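Local atomic coordinates of AGR_C_1268p (Agrobacterium tumefaciens str. C58, PDB entry 2GHS), a protein that probably binds a divalent metal ion such as calcium or zinc and hydrolyses sugar lactones, as a gluconolactonase of the SMP-30/regucalcin family. Residues A[151-163]-A[174-186]. Numbering follows the deposited sequence.
Sequences TMGRKAETGAGSI and LFADISIPNSICF. With EDO (1,2-ethanediol), chain D.
Ile163 packs against Ile178 and Pro181 in the tight part of this contact, a worked example of how a side chain is buried where a neighbouring strand turns a corner. With CG1 beside the backbone N (chi1 -67°) and the chain extended beyond it, its CD1 lies 3.8 Å from Ile178 CD1, while its CG1 is 3.9 Å from Pro181 CB, the Ile163 and Pro181 side chains running in opposite directions. Trp148 and Phe195 also pack on Ile163, and its CB meets the edge of the Phe175 ring. The backbone beneath is pinned by a classic bulge: Ile163 O takes both Leu174 N, at 2.8 Å, and Phe175 N, while Phe175 O receives Ile163 N.

Toward the loop 154-160 fewer apolar contacts cross, and polar bonds do the joining. Buried Ser179 accepts at OG a fairly straight bond (163°) from Gly159 N at 2.9 Å, and a water joins Gly153 N and Glu157 O to Ser179 O. Ile180 CG1 touches Ala156 CB at 3.9 Å and lies alongside the selenomethionine Met152. Thr158, Ala176 and Asp177 form the solvent side.

Asn182, a predicted metal ligand, donates from ND2 to an ethanediol, probably from the crystallisation liquor, that also bonds Glu52, Arg135 and Asn137. Antiparallel strands forming blades round a central axis are characteristic of the SMP-30/gluconolactonase beta-propeller.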
loop_
_atom_site.group_PDB
_atom_site.type_symbol
_atom_site.label_atom_id
_atom_site.label_comp_id
_atom_site.label_asym_id
_atom_site.label_seq_id
_atom_site.Cartn_x
_atom_site.Cartn_y
_atom_site.Cartn_z
ATOM N N THR A 151 5.771 1.020 10.236
ATOM C CA THR A 151 5.236 0.283 11.378
ATOM C C THR A 151 4.380 1.236 12.224
ATOM O O THR A 151 4.452 2.476 12.050
ATOM C CB THR A 151 6.319 -0.273 12.264
ATOM O OG1 THR A 151 7.056 0.821 12.819
ATOM C CG2 THR A 151 7.213 -1.243 11.503
HETATM N N MSE A 152 3.613 0.705 13.164
HETATM C CA MSE A 152 2.685 1.528 13.963
HETATM C C MSE A 152 2.318 0.793 15.226
HETATM O O MSE A 152 2.388 -0.438 15.286
HETATM C CB MSE A 152 1.403 1.845 13.151
HETATM C CG MSE A 152 0.652 0.620 12.733
HETATM SE SE MSE A 152 -0.886 1.172 11.666
HETATM C CE MSE A 152 -2.016 1.855 13.058
ATOM N N GLY A 153 1.927 1.524 16.264
ATOM C CA GLY A 153 1.302 0.846 17.410
ATOM C C GLY A 153 0.026 0.200 16.916
ATOM O O GLY A 153 -0.656 0.740 16.035
ATOM N N ARG A 154 -0.334 -0.962 17.476
ATOM C CA ARG A 154 -1.534 -1.653 17.019
ATOM C C ARG A 154 -2.815 -0.818 17.253
ATOM O O ARG A 154 -3.783 -1.022 16.536
ATOM C CB ARG A 154 -1.659 -3.014 17.703
ATOM C CG ARG A 154 -0.599 -4.001 17.253
ATOM C CD ARG A 154 -0.618 -5.270 18.060
ATOM N NE ARG A 154 0.497 -6.163 17.711
ATOM C CZ ARG A 154 0.491 -6.959 16.641
ATOM N NH1 ARG A 154 -0.543 -7.029 15.835
ATOM N NH2 ARG A 154 1.511 -7.726 16.397
ATOM N N LYS A 155 -2.800 0.091 18.228
ATOM C CA LYS A 155 -3.935 0.976 18.517
ATOM C C LYS A 155 -3.683 2.383 17.970
ATOM O O LYS A 155 -4.350 3.331 18.365
ATOM C CB LYS A 155 -4.251 1.019 20.026
ATOM C CG LYS A 155 -4.454 -0.323 20.702
ATOM C CD LYS A 155 -4.524 -0.184 22.225
ATOM C CE LYS A 155 -4.799 -1.503 22.967
ATOM N NZ LYS A 155 -4.751 -1.294 24.452
ATOM N N ALA A 156 -2.761 2.494 17.030
ATOM C CA ALA A 156 -2.288 3.788 16.534
ATOM C C ALA A 156 -1.816 4.773 17.609
ATOM O O ALA A 156 -1.996 6.004 17.476
ATOM C CB ALA A 156 -3.361 4.419 15.665
ATOM N N GLU A 157 -1.187 4.254 18.655
ATOM C CA GLU A 157 -0.636 5.066 19.706
ATOM C C GLU A 157 0.198 6.208 19.117
ATOM O O GLU A 157 0.998 6.011 18.204
ATOM C CB GLU A 157 0.226 4.179 20.612
ATOM C CG GLU A 157 -0.591 3.183 21.464
ATOM C CD GLU A 157 -0.768 1.792 20.844
ATOM O OE1 GLU A 157 -0.748 1.655 19.599
ATOM O OE2 GLU A 157 -0.944 0.814 21.623
ATOM N N THR A 158 0.016 7.411 19.641
ATOM C CA THR A 158 0.638 8.579 19.043
ATOM C C THR A 158 2.144 8.422 18.954
ATOM O O THR A 158 2.815 8.208 19.957
ATOM C CB THR A 158 0.286 9.855 19.792
ATOM O OG1 THR A 158 -1.133 9.991 19.812
ATOM C CG2 THR A 158 0.877 11.035 19.081
ATOM N N GLY A 159 2.684 8.567 17.744
ATOM C CA GLY A 159 4.126 8.540 17.570
ATOM C C GLY A 159 4.856 7.221 17.732
ATOM O O GLY A 159 6.092 7.197 17.760
ATOM N N ALA A 160 4.120 6.112 17.834
ATOM C CA ALA A 160 4.741 4.818 18.129
ATOM C C ALA A 160 5.398 4.189 16.909
ATOM O O ALA A 160 6.195 3.232 17.021
ATOM C CB ALA A 160 3.685 3.850 18.729
ATOM N N GLY A 161 5.031 4.685 15.740
ATOM C CA GLY A 161 5.519 4.109 14.470
ATOM C C GLY A 161 6.734 4.795 13.857
ATOM O O GLY A 161 7.180 5.842 14.303
ATOM N N SER A 162 7.259 4.147 12.834
ATOM C CA SER A 162 8.447 4.554 12.096
ATOM C C SER A 162 8.355 4.094 10.634
ATOM O O SER A 162 7.494 3.276 10.289
ATOM C CB SER A 162 9.675 3.888 12.707
ATOM O OG SER A 162 9.785 4.226 14.085
ATOM N N ILE A 163 9.251 4.619 9.818
ATOM C CA ILE A 163 9.481 4.159 8.449
ATOM C C ILE A 163 10.923 3.708 8.383
ATOM O O ILE A 163 11.850 4.434 8.776
ATOM C CB ILE A 163 9.160 5.204 7.386
ATOM C CG1 ILE A 163 7.653 5.445 7.421
ATOM C CG2 ILE A 163 9.591 4.737 6.005
ATOM C CD1 ILE A 163 7.169 6.568 6.503
ATOM N N LEU A 174 14.415 5.452 8.914
ATOM C CA LEU A 174 14.433 6.691 8.153
ATOM C C LEU A 174 13.697 7.824 8.876
ATOM O O LEU A 174 14.192 8.961 8.906
ATOM C CB LEU A 174 13.788 6.507 6.788
ATOM C CG LEU A 174 14.495 5.571 5.837
ATOM C CD1 LEU A 174 13.894 5.687 4.461
ATOM C CD2 LEU A 174 15.984 5.806 5.790
ATOM N N PHE A 175 12.517 7.514 9.403
ATOM C CA PHE A 175 11.608 8.495 10.002
ATOM C C PHE A 175 10.989 7.912 11.249
ATOM O O PHE A 175 10.598 6.739 11.270
ATOM C CB PHE A 175 10.531 8.925 8.982
ATOM C CG PHE A 175 11.108 9.559 7.760
ATOM C CD1 PHE A 175 11.651 10.829 7.839
ATOM C CD2 PHE A 175 11.145 8.890 6.559
ATOM C CE1 PHE A 175 12.235 11.403 6.737
ATOM C CE2 PHE A 175 11.744 9.484 5.438
ATOM C CZ PHE A 175 12.280 10.737 5.558
ATOM N N ALA A 176 10.924 8.713 12.300
ATOM C CA ALA A 176 10.361 8.278 13.574
ATOM C C ALA A 176 9.124 9.087 13.943
ATOM O O ALA A 176 8.741 10.049 13.260
ATOM C CB ALA A 176 11.392 8.420 14.653
ATOM N N ASP A 177 8.489 8.687 15.039
ATOM C CA ASP A 177 7.423 9.463 15.662
ATOM C C ASP A 177 6.244 9.633 14.725
ATOM O O ASP A 177 5.653 10.688 14.665
ATOM C CB ASP A 177 7.941 10.834 16.110
ATOM C CG ASP A 177 9.065 10.736 17.152
ATOM O OD1 ASP A 177 9.061 9.814 18.015
ATOM O OD2 ASP A 177 9.968 11.600 17.100
ATOM N N ILE A 178 5.894 8.566 14.005
ATOM C CA ILE A 178 4.748 8.575 13.092
ATOM C C ILE A 178 3.645 7.693 13.683
ATOM O O ILE A 178 3.890 6.537 14.042
ATOM C CB ILE A 178 5.144 8.032 11.689
ATOM C CG1 ILE A 178 6.147 8.967 11.023
ATOM C CG2 ILE A 178 3.886 7.804 10.765
ATOM C CD1 ILE A 178 6.894 8.327 9.862
ATOM N N SER A 179 2.418 8.201 13.730
ATOM C CA SER A 179 1.337 7.405 14.308
ATOM C C SER A 179 0.814 6.325 13.345
ATOM O O SER A 179 0.590 5.193 13.769
ATOM C CB SER A 179 0.199 8.315 14.759
ATOM O OG SER A 179 0.636 9.241 15.779
ATOM N N ILE A 180 0.561 6.713 12.091
ATOM C CA ILE A 180 0.080 5.796 11.062
ATOM C C ILE A 180 0.818 6.117 9.769
ATOM O O ILE A 180 0.427 7.034 9.014
ATOM C CB ILE A 180 -1.440 5.864 10.812
ATOM C CG1 ILE A 180 -2.230 5.668 12.131
ATOM C CG2 ILE A 180 -1.854 4.833 9.740
ATOM C CD1 ILE A 180 -3.667 6.074 12.006
ATOM N N PRO A 181 1.888 5.361 9.499
ATOM C CA PRO A 181 2.608 5.622 8.242
ATOM C C PRO A 181 1.829 5.181 7.043
ATOM O O PRO A 181 1.154 4.152 7.067
ATOM C CB PRO A 181 3.911 4.831 8.401
ATOM C CG PRO A 181 3.592 3.785 9.354
ATOM C CD PRO A 181 2.505 4.242 10.253
ATOM N N ASN A 182 1.848 5.991 5.992
ATOM C CA ASN A 182 1.074 5.662 4.791
ATOM C C ASN A 182 1.574 6.438 3.603
ATOM O O ASN A 182 2.591 7.148 3.686
ATOM C CB ASN A 182 -0.419 5.945 5.088
ATOM C CG ASN A 182 -1.283 4.696 5.106
ATOM O OD1 ASN A 182 -1.148 3.835 4.228
ATOM N ND2 ASN A 182 -2.269 4.654 6.041
ATOM N N SER A 183 0.871 6.283 2.483
ATOM C CA SER A 183 1.186 6.975 1.220
ATOM C C SER A 183 2.583 6.867 0.735
ATOM O O SER A 183 3.079 7.761 0.055
ATOM C CB SER A 183 0.779 8.450 1.322
ATOM O OG SER A 183 0.821 9.121 0.048
ATOM N N ILE A 184 3.250 5.768 1.082
ATOM C CA ILE A 184 4.627 5.559 0.618
ATOM C C ILE A 184 4.665 5.242 -0.866
ATOM O O ILE A 184 4.026 4.283 -1.353
ATOM C CB ILE A 184 5.313 4.457 1.437
ATOM C CG1 ILE A 184 5.413 4.863 2.929
ATOM C CG2 ILE A 184 6.682 4.194 0.883
ATOM C CD1 ILE A 184 5.896 3.697 3.785
ATOM N N CYS A 185 5.367 6.095 -1.610
ATOM C CA CYS A 185 5.562 5.868 -3.028
ATOM C C CYS A 185 6.686 6.757 -3.529
ATOM O O CYS A 185 7.261 7.531 -2.780
ATOM C CB CYS A 185 4.259 6.127 -3.822
ATOM S SG CYS A 185 3.623 7.775 -3.695
ATOM N N PHE A 186 7.049 6.598 -4.790
ATOM C CA PHE A 186 8.249 7.192 -5.336
ATOM C C PHE A 186 8.036 7.813 -6.713
ATOM O O PHE A 186 7.240 7.334 -7.505
ATOM C CB PHE A 186 9.384 6.142 -5.430
ATOM C CG PHE A 186 9.642 5.477 -4.121
ATOM C CD1 PHE A 186 10.339 6.124 -3.119
ATOM C CD2 PHE A 186 9.148 4.214 -3.880
ATOM C CE1 PHE A 186 10.510 5.503 -1.869
ATOM C CE2 PHE A 186 9.304 3.573 -2.660
ATOM C CZ PHE A 186 9.983 4.217 -1.631
HETATM C C1 EDO D . -4.220 1.487 8.885
HETATM O O1 EDO D . -3.939 0.098 8.684
HETATM C C2 EDO D . -4.537 2.081 7.506
HETATM O O2 EDO D . -3.403 1.970 6.615
HETATM O O HOH W 1 1.411 4.352 16.121
#